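Local atomic coordinates of phosphoprotein (Spring viremia of carp virus, PDB entry 7C5Z), a protein that takes part in viral RNA replication, probably as a polymerase cofactor and nucleoprotein chaperone, and forms a dimer through the central domain described here. Residues Tyr64-Phe69 / Val78-Lys83; Gly16-Ser21 / Val31-Leu36. One frame throughout, in Å; residues are numbered along the deposited sequence.

Overall arrangement
Both contacts belong to the one antiparallel sheet of the central domain, whose strand order is 21-25, 28-33, 76-81, 67-70. Interaction 1 pairs strand 67-70, outermost within this chain, with 76-81, and interaction 2 joins the residues leading into 21-25, the outermost on the other side, to the end of 28-33. Their centres lie about 17 Å apart, yet they meet in the middle of the sheet, where V31 N is 2.8 Å from V78 O, a probable hydrogen bond, and L80 CD1 packs 3.9 Å from V31 CG2. Along the chain they are in series, separated by helix 41-62. Each also touches the second subunit, so both border the dimer interface.

Interaction 1 of 2, residues Tyr64-Phe69 / Val78-Lys83; sequences YDIDLF and VFLPHK
With chi1 of I66 at -56°, CG2 stands anti to the backbone N and turns to the apolar face of the hairpin, where it meets CD2 of L80 at 3.6 Å and CG1 of V78 at 3.7 Å. The side chains of I66 and L80 run alongside one another in the same direction. L80 reaches this position through a CG that is anti to its carbonyl carbon (chi1 -52°). Two residues further along, L68 crosses V78 at a slant, CD1 against CG2. This face rests on helix 41-62, with I66 and L68 on I55, while Y62 of the second subunit packs against I66 and L80. The backbone is that of an antiparallel beta hairpin: D67 and F79 form a hydrogen-bonded pair, L68 and V78 a non-hydrogen-bonded one. D67 N donates to F79 O over 3.1 Å, in the carbonyl plane and onto a lone pair. The return bond, F79 N to D67 O, is shorter at 2.8 Å and nearly straight (169°), although the donor lies somewhat out of the carbonyl plane. On the face carrying D67 and F79, the F69 ring turns its edge to the F79 side chain, CE2 lying 3.7 Å from CB of F79. Before the strand begins, D65 forms the centre of an inverse gamma turn, and its carbonyl O sits 3.5 Å from CG of P81. A water accepts from D65 N and donates to K83 O, the same carbonyl oxygen that CD1 of Y64 approaches obliquely at 3.5 Å. The Y64 ring stacks with Y62 of the second subunit.

Interaction 2 of 2, residues Gly16-Ser21 / Val31-Leu36; sequences GIVMPS and VRYNGL
V18 and Y33 cross almost at right angles, so that the CG1 methyl of V18 bears on the ring of Y33, 3.6 Å from CD1. The pyrrolidine of P20 comes to the same ring further along, its CB 3.8 Å from CE1 of Y33, and that carbon also touches CG1 of V31 at 3.6 Å. P20 CB is thus shared between a valine methyl and the phenol, and V18 and P20 both lie obliquely to the aromatic plane. Beside these groups the backbones join through one antiparallel hydrogen-bonded pair: S21 N donates to R32 O at 2.9 Å, and R32 N returns an almost straight bond (176°) to S21 O, within the carbonyl plane. Beyond that pair the chains diverge and water takes over. One molecule donates to M19 O, at 2.6 Å, and to R32 O while accepting from N34 N; a second bridges M19 O and N34 O. R32 points its guanidinium away to a salt bridge with E77 of strand 76-81. The loop enters strand 21-25, which lies beside strand 28-33 at the margin of the sheet within this chain, while the Y33 hydroxyl is hydrogen-bonded to S53 on helix 41-62 of the second subunit.

Interaction 1 of 2, residues Tyr64-Phe69 / Val78-Lys83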
ATOM      1  N   TYR A  64      13.617  -8.807   5.295  1.00 21.73           N
ATOM      2  CA  TYR A  64      12.817  -8.745   6.508  1.00 22.33           C
ATOM      3  C   TYR A  64      11.496  -9.456   6.268  1.00 20.50           C
ATOM      4  O   TYR A  64      10.914  -9.331   5.184  1.00 24.14           O
ATOM      5  CB  TYR A  64      12.536  -7.290   6.915  1.00 21.58           C
ATOM      6  CG  TYR A  64      13.767  -6.567   7.379  1.00 21.30           C
ATOM      7  CD1 TYR A  64      14.189  -6.662   8.698  1.00 24.08           C
ATOM      8  CD2 TYR A  64      14.522  -5.810   6.494  1.00 25.08           C
ATOM      9  CE1 TYR A  64      15.334  -6.011   9.131  1.00 26.75           C
ATOM     10  CE2 TYR A  64      15.678  -5.159   6.919  1.00 25.28           C
ATOM     11  CZ  TYR A  64      16.064  -5.261   8.237  1.00 27.76           C
ATOM     12  OH  TYR A  64      17.199  -4.612   8.661  1.00 32.65           O
ATOM     13  N   ASP A  65      11.027 -10.184   7.279  1.00 22.20           N
ATOM     14  CA  ASP A  65       9.753 -10.910   7.194  1.00 22.96           C
ATOM     15  C   ASP A  65       8.594  -9.982   7.571  1.00 21.23           C
ATOM     16  O   ASP A  65       7.933 -10.135   8.597  1.00 23.60           O
ATOM     17  CB  ASP A  65       9.784 -12.145   8.089  1.00 27.90           C
ATOM     18  CG  ASP A  65      10.773 -13.193   7.607  1.00 34.55           C
ATOM     19  OD1 ASP A  65      10.980 -13.292   6.378  1.00 35.71           O
ATOM     20  OD2 ASP A  65      11.342 -13.906   8.463  1.00 38.57           O
ATOM     21  N   ILE A  66       8.378  -8.975   6.725  1.00 21.44           N
ATOM     22  CA  ILE A  66       7.246  -8.066   6.913  1.00 19.86           C
ATOM     23  C   ILE A  66       5.947  -8.819   6.661  1.00 19.88           C
ATOM     24  O   ILE A  66       5.854  -9.612   5.716  1.00 22.65           O
ATOM     25  CB  ILE A  66       7.385  -6.857   5.972  1.00 18.22           C
ATOM     26  CG1 ILE A  66       8.735  -6.161   6.192  1.00 20.08           C
ATOM     27  CG2 ILE A  66       6.226  -5.862   6.162  1.00 19.98           C
ATOM     28  CD1 ILE A  66       9.051  -5.129   5.126  1.00 22.65           C
ATOM     29  N   ASP A  67       4.936  -8.594   7.513  1.00 17.07           N
ATOM     30  CA  ASP A  67       3.668  -9.306   7.348  1.00 18.74           C
ATOM     31  C   ASP A  67       2.485  -8.361   7.516  1.00 18.91           C
ATOM     32  O   ASP A  67       2.608  -7.252   8.040  1.00 19.91           O
ATOM     33  CB  ASP A  67       3.524 -10.464   8.336  1.00 23.96           C
ATOM     34  CG  ASP A  67       2.606 -11.570   7.810  1.00 29.90           C
ATOM     35  OD1 ASP A  67       2.147 -11.498   6.637  1.00 28.43           O
ATOM     36  OD2 ASP A  67       2.347 -12.521   8.582  1.00 36.22           O
ATOM     37  N   LEU A  68       1.324  -8.835   7.082  1.00 19.18           N
ATOM     38  CA  LEU A  68       0.089  -8.071   7.113  1.00 17.99           C
ATOM     39  C   LEU A  68      -0.945  -8.847   7.910  1.00 19.53           C
ATOM     40  O   LEU A  68      -1.081 -10.065   7.732  1.00 19.93           O
ATOM     41  CB  LEU A  68      -0.423  -7.824   5.694  1.00 18.95           C
ATOM     42  CG  LEU A  68      -1.799  -7.193   5.569  1.00 21.40           C
ATOM     43  CD1 LEU A  68      -1.747  -5.748   5.994  1.00 23.22           C
ATOM     44  CD2 LEU A  68      -2.284  -7.354   4.125  1.00 24.64           C
ATOM     45  N   PHE A  69      -1.658  -8.145   8.790  1.00 17.32           N
ATOM     46  CA  PHE A  69      -2.750  -8.720   9.574  1.00 16.95           C
ATOM     47  C   PHE A  69      -4.056  -8.050   9.162  1.00 18.77           C
ATOM     48  O   PHE A  69      -4.236  -6.839   9.357  1.00 18.61           O
ATOM     49  CB  PHE A  69      -2.479  -8.568  11.076  1.00 18.46           C
ATOM     50  CG  PHE A  69      -1.285  -9.352  11.537  1.00 20.00           C
ATOM     51  CD1 PHE A  69      -1.416 -10.696  11.843  1.00 24.33           C
ATOM     52  CD2 PHE A  69      -0.037  -8.774  11.618  1.00 23.46           C
ATOM     53  CE1 PHE A  69      -0.320 -11.446  12.249  1.00 27.10           C
ATOM     54  CE2 PHE A  69       1.065  -9.520  12.029  1.00 25.63           C
ATOM     55  CZ  PHE A  69       0.921 -10.856  12.336  1.00 26.05           C
ATOM     56  N   VAL A  78       0.305  -3.727   9.728  1.00 17.75           N
ATOM     57  CA  VAL A  78       1.546  -4.242   9.154  1.00 17.43           C
ATOM     58  C   VAL A  78       2.546  -4.476  10.283  1.00 20.00           C
ATOM     59  O   VAL A  78       2.683  -3.632  11.177  1.00 20.36           O
ATOM     60  CB  VAL A  78       2.115  -3.284   8.098  1.00 19.40           C
ATOM     61  CG1 VAL A  78       3.448  -3.790   7.560  1.00 22.66           C
ATOM     62  CG2 VAL A  78       1.124  -3.132   6.945  1.00 21.44           C
ATOM     63  N   PHE A  79       3.221  -5.629  10.257  1.00 17.35           N
ATOM     64  CA  PHE A  79       4.274  -5.953  11.216  1.00 16.36           C
ATOM     65  C   PHE A  79       5.640  -5.803  10.555  1.00 16.73           C
ATOM     66  O   PHE A  79       5.912  -6.419   9.516  1.00 18.15           O
ATOM     67  CB  PHE A  79       4.094  -7.369  11.772  1.00 17.15           C
ATOM     68  CG  PHE A  79       5.220  -7.826  12.637  1.00 20.59           C
ATOM     69  CD1 PHE A  79       5.364  -7.336  13.927  1.00 21.20           C
ATOM     70  CD2 PHE A  79       6.144  -8.747  12.160  1.00 22.44           C
ATOM     71  CE1 PHE A  79       6.403  -7.766  14.737  1.00 23.69           C
ATOM     72  CE2 PHE A  79       7.197  -9.177  12.971  1.00 24.47           C
ATOM     73  CZ  PHE A  79       7.324  -8.695  14.240  1.00 22.57           C
ATOM     74  N   LEU A  80       6.488  -4.980  11.158  1.00 16.71           N
ATOM     75  CA  LEU A  80       7.841  -4.738  10.669  1.00 17.38           C
ATOM     76  C   LEU A  80       8.837  -5.298  11.679  1.00 19.60           C
ATOM     77  O   LEU A  80       9.069  -4.678  12.725  1.00 18.66           O
ATOM     78  CB  LEU A  80       8.070  -3.235  10.469  1.00 17.02           C
ATOM     79  CG  LEU A  80       7.055  -2.449   9.625  1.00 17.40           C
ATOM     80  CD1 LEU A  80       7.440  -0.978   9.620  1.00 19.47           C
ATOM     81  CD2 LEU A  80       7.033  -2.980   8.226  1.00 19.90           C
ATOM     82  N   PRO A  81       9.452  -6.452  11.429  1.00 18.08           N
ATOM     83  CA  PRO A  81      10.352  -7.031  12.439  1.00 19.48           C
ATOM     84  C   PRO A  81      11.591  -6.174  12.669  1.00 21.01           C
ATOM     85  O   PRO A  81      12.110  -5.530  11.753  1.00 19.96           O
ATOM     86  CB  PRO A  81      10.725  -8.401  11.851  1.00 21.87           C
ATOM     87  CG  PRO A  81      10.401  -8.321  10.389  1.00 23.81           C
ATOM     88  CD  PRO A  81       9.320  -7.280  10.217  1.00 20.80           C
ATOM     89  N   HIS A  82      12.067  -6.181  13.927  1.00 22.23           N
ATOM     90  CA  HIS A  82      13.284  -5.437  14.241  1.00 23.72           C
ATOM     91  C   HIS A  82      14.493  -6.039  13.535  1.00 23.47           C
ATOM     92  O   HIS A  82      15.381  -5.311  13.083  1.00 26.06           O
ATOM     93  CB  HIS A  82      13.557  -5.414  15.748  1.00 22.53           C
ATOM     94  CG  HIS A  82      12.494  -4.748  16.573  1.00 21.86           C
ATOM     95  ND1 HIS A  82      11.907  -3.548  16.224  1.00 23.53           N
ATOM     96  CD2 HIS A  82      11.952  -5.099  17.762  1.00 24.47           C
ATOM     97  CE1 HIS A  82      11.029  -3.205  17.151  1.00 23.82           C
ATOM     98  NE2 HIS A  82      11.040  -4.126  18.097  1.00 25.67           N
ATOM     99  N   LYS A  83      14.538  -7.366  13.431  1.00 26.25           N
ATOM    100  CA  LYS A  83      15.737  -8.034  12.937  1.00 29.69           C
ATOM    101  C   LYS A  83      15.483  -8.702  11.590  1.00 29.07           C
ATOM    102  O   LYS A  83      14.344  -9.051  11.272  1.00 26.86           O
ATOM    103  CB  LYS A  83      16.225  -9.082  13.945  1.00 36.24           C
ATOM    104  CG  LYS A  83      16.287  -8.552  15.367  1.00 40.25           C
ATOM    105  CD  LYS A  83      16.658  -9.634  16.357  1.00 51.56           C
ATOM    106  CE  LYS A  83      17.757  -9.155  17.289  1.00 61.12           C
ATOM    107  NZ  LYS A  83      17.682  -9.836  18.609  1.00 68.12           N
TER
HETATM  108  O   HOH W   1      12.678 -10.616   9.533  1.00 23.79           O

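Interaction 2 of 2, residues Gly16-Ser21 / Val31-Leu36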
ATOM      1  N   GLY A  16      -9.339  12.745   2.771  1.00 30.35           N
ATOM      2  CA  GLY A  16      -8.201  12.346   1.970  1.00 32.21           C
ATOM      3  C   GLY A  16      -6.927  12.015   2.728  1.00 29.95           C
ATOM      4  O   GLY A  16      -5.915  11.709   2.089  1.00 34.20           O
ATOM      5  N   ILE A  17      -6.933  12.055   4.053  1.00 26.73           N
ATOM      6  CA  ILE A  17      -5.717  11.853   4.839  1.00 28.60           C
ATOM      7  C   ILE A  17      -5.674  10.425   5.367  1.00 24.80           C
ATOM      8  O   ILE A  17      -6.684   9.884   5.833  1.00 26.02           O
ATOM      9  CB  ILE A  17      -5.624  12.870   5.993  1.00 30.04           C
ATOM     10  CG1 ILE A  17      -5.492  14.287   5.430  1.00 34.37           C
ATOM     11  CG2 ILE A  17      -4.443  12.550   6.916  1.00 28.79           C
ATOM     12  CD1 ILE A  17      -5.373  15.346   6.492  1.00 36.42           C
ATOM     13  N   VAL A  18      -4.491   9.818   5.305  1.00 24.90           N
ATOM     14  CA  VAL A  18      -4.236   8.498   5.868  1.00 24.46           C
ATOM     15  C   VAL A  18      -3.189   8.663   6.958  1.00 23.71           C
ATOM     16  O   VAL A  18      -2.118   9.229   6.709  1.00 28.87           O
ATOM     17  CB  VAL A  18      -3.740   7.510   4.797  1.00 23.77           C
ATOM     18  CG1 VAL A  18      -3.288   6.205   5.457  1.00 26.11           C
ATOM     19  CG2 VAL A  18      -4.822   7.255   3.749  1.00 25.11           C
HETATM   20  N   MSE A  19      -3.495   8.176   8.156  1.00 24.66           N
HETATM   21  CA  MSE A  19      -2.548   8.249   9.262  1.00 23.64           C
HETATM   22  C   MSE A  19      -2.347   6.866   9.869  1.00 24.07           C
HETATM   23  O   MSE A  19      -3.317   6.171  10.133  1.00 26.29           O
HETATM   24  CB  MSE A  19      -3.045   9.206  10.354  1.00 26.90           C
HETATM   25  CG  MSE A  19      -3.025  10.685  10.007  1.00 35.15           C
HETATM   26 SE   MSE A  19      -1.239  11.439   9.731  1.00 62.87          SE
HETATM   27  CE  MSE A  19      -0.471  10.934  11.427  1.00 22.93           C
ATOM     28  N   PRO A  20      -1.097   6.486  10.097  1.00 19.94           N
ATOM     29  CA  PRO A  20      -0.784   5.255  10.826  1.00 23.15           C
ATOM     30  C   PRO A  20      -0.689   5.504  12.325  1.00 19.94           C
ATOM     31  O   PRO A  20      -0.502   6.633  12.776  1.00 20.89           O
ATOM     32  CB  PRO A  20       0.592   4.873  10.254  1.00 22.66           C
ATOM     33  CG  PRO A  20       1.232   6.214   9.978  1.00 25.50           C
ATOM     34  CD  PRO A  20       0.114   7.159   9.582  1.00 24.50           C
ATOM     35  N   SER A  21      -0.862   4.427  13.095  1.00 19.07           N
ATOM     36  CA  SER A  21      -0.613   4.400  14.534  1.00 20.19           C
ATOM     37  C   SER A  21       0.480   3.366  14.762  1.00 19.85           C
ATOM     38  O   SER A  21       0.344   2.220  14.324  1.00 21.46           O
ATOM     39  CB  SER A  21      -1.885   4.041  15.306  1.00 25.16           C
ATOM     40  OG  SER A  21      -1.638   3.983  16.693  1.00 27.73           O
ATOM     41  N   VAL A  31       2.281  -1.279  12.671  1.00 16.90           N
ATOM     42  CA  VAL A  31       1.756  -0.074  12.035  1.00 15.85           C
ATOM     43  C   VAL A  31       0.295  -0.347  11.717  1.00 19.22           C
ATOM     44  O   VAL A  31      -0.000  -1.151  10.824  1.00 20.32           O
ATOM     45  CB  VAL A  31       2.537   0.260  10.761  1.00 17.44           C
ATOM     46  CG1 VAL A  31       2.008   1.530  10.110  1.00 23.20           C
ATOM     47  CG2 VAL A  31       4.038   0.347  11.087  1.00 19.97           C
ATOM     48  N   ARG A  32      -0.615   0.309  12.432  1.00 16.79           N
ATOM     49  CA  ARG A  32      -2.039   0.049  12.289  1.00 17.39           C
ATOM     50  C   ARG A  32      -2.729   1.208  11.585  1.00 19.25           C
ATOM     51  O   ARG A  32      -2.595   2.367  12.002  1.00 19.48           O
ATOM     52  CB  ARG A  32      -2.709  -0.198  13.635  1.00 16.84           C
ATOM     53  CG  ARG A  32      -4.168  -0.622  13.471  1.00 20.89           C
ATOM     54  CD  ARG A  32      -4.784  -1.074  14.795  1.00 23.97           C
ATOM     55  NE  ARG A  32      -4.248  -2.357  15.252  1.00 23.61           N
ATOM     56  CZ  ARG A  32      -4.868  -3.146  16.124  1.00 23.95           C
ATOM     57  NH1 ARG A  32      -6.049  -2.794  16.613  1.00 26.89           N
ATOM     58  NH2 ARG A  32      -4.308  -4.294  16.489  1.00 24.49           N
ATOM     59  N   TYR A  33      -3.469   0.889  10.528  1.00 16.70           N
ATOM     60  CA  TYR A  33      -4.287   1.841   9.773  1.00 16.05           C
ATOM     61  C   TYR A  33      -5.734   1.665  10.222  1.00 18.89           C
ATOM     62  O   TYR A  33      -6.415   0.729   9.798  1.00 19.05           O
ATOM     63  CB  TYR A  33      -4.130   1.608   8.268  1.00 18.46           C
ATOM     64  CG  TYR A  33      -2.755   2.040   7.797  1.00 18.94           C
ATOM     65  CD1 TYR A  33      -2.501   3.373   7.497  1.00 17.97           C
ATOM     66  CD2 TYR A  33      -1.693   1.134   7.770  1.00 18.83           C
ATOM     67  CE1 TYR A  33      -1.235   3.788   7.125  1.00 20.92           C
ATOM     68  CE2 TYR A  33      -0.416   1.545   7.393  1.00 19.73           C
ATOM     69  CZ  TYR A  33      -0.209   2.866   7.079  1.00 21.20           C
ATOM     70  OH  TYR A  33       1.046   3.285   6.715  1.00 19.98           O
ATOM     71  N   ASN A  34      -6.199   2.572  11.078  1.00 18.39           N
ATOM     72  CA  ASN A  34      -7.548   2.541  11.628  1.00 18.64           C
ATOM     73  C   ASN A  34      -8.514   3.335  10.761  1.00 19.33           C
ATOM     74  O   ASN A  34      -8.129   4.039   9.825  1.00 20.70           O
ATOM     75  CB  ASN A  34      -7.559   3.117  13.038  1.00 20.70           C
ATOM     76  CG  ASN A  34      -6.872   2.215  14.035  1.00 21.76           C
ATOM     77  OD1 ASN A  34      -7.194   1.027  14.120  1.00 23.20           O
ATOM     78  ND2 ASN A  34      -5.921   2.762  14.791  1.00 23.29           N
ATOM     79  N   GLY A  35      -9.792   3.213  11.089  1.00 21.04           N
ATOM     80  CA  GLY A  35     -10.799   4.060  10.476  1.00 21.65           C
ATOM     81  C   GLY A  35     -11.368   3.564   9.169  1.00 21.82           C
ATOM     82  O   GLY A  35     -11.944   4.364   8.419  1.00 21.25           O
ATOM     83  N   LEU A  36     -11.253   2.271   8.879  1.00 20.97           N
ATOM     84  CA  LEU A  36     -11.641   1.708   7.592  1.00 22.14           C
ATOM     85  C   LEU A  36     -13.037   1.099   7.599  1.00 22.26           C
ATOM     86  O   LEU A  36     -13.421   0.461   6.615  1.00 22.27           O
ATOM     87  CB  LEU A  36     -10.628   0.642   7.154  1.00 22.05           C
ATOM     88  CG  LEU A  36      -9.155   1.051   7.261  1.00 23.40           C
ATOM     89  CD1 LEU A  36      -8.281  -0.083   6.733  1.00 23.44           C
ATOM     90  CD2 LEU A  36      -8.881   2.336   6.510  1.00 25.44           C
TER
HETATM   91  O   HOH W   2      -5.569   4.878   8.503  1.00 26.54           O
HETATM   92  O   HOH W   3      -4.330   4.668  12.006  1.00 26.89           O
HETATM   93  O   HOH W   4      -4.263   1.751  17.038  1.00 32.25           O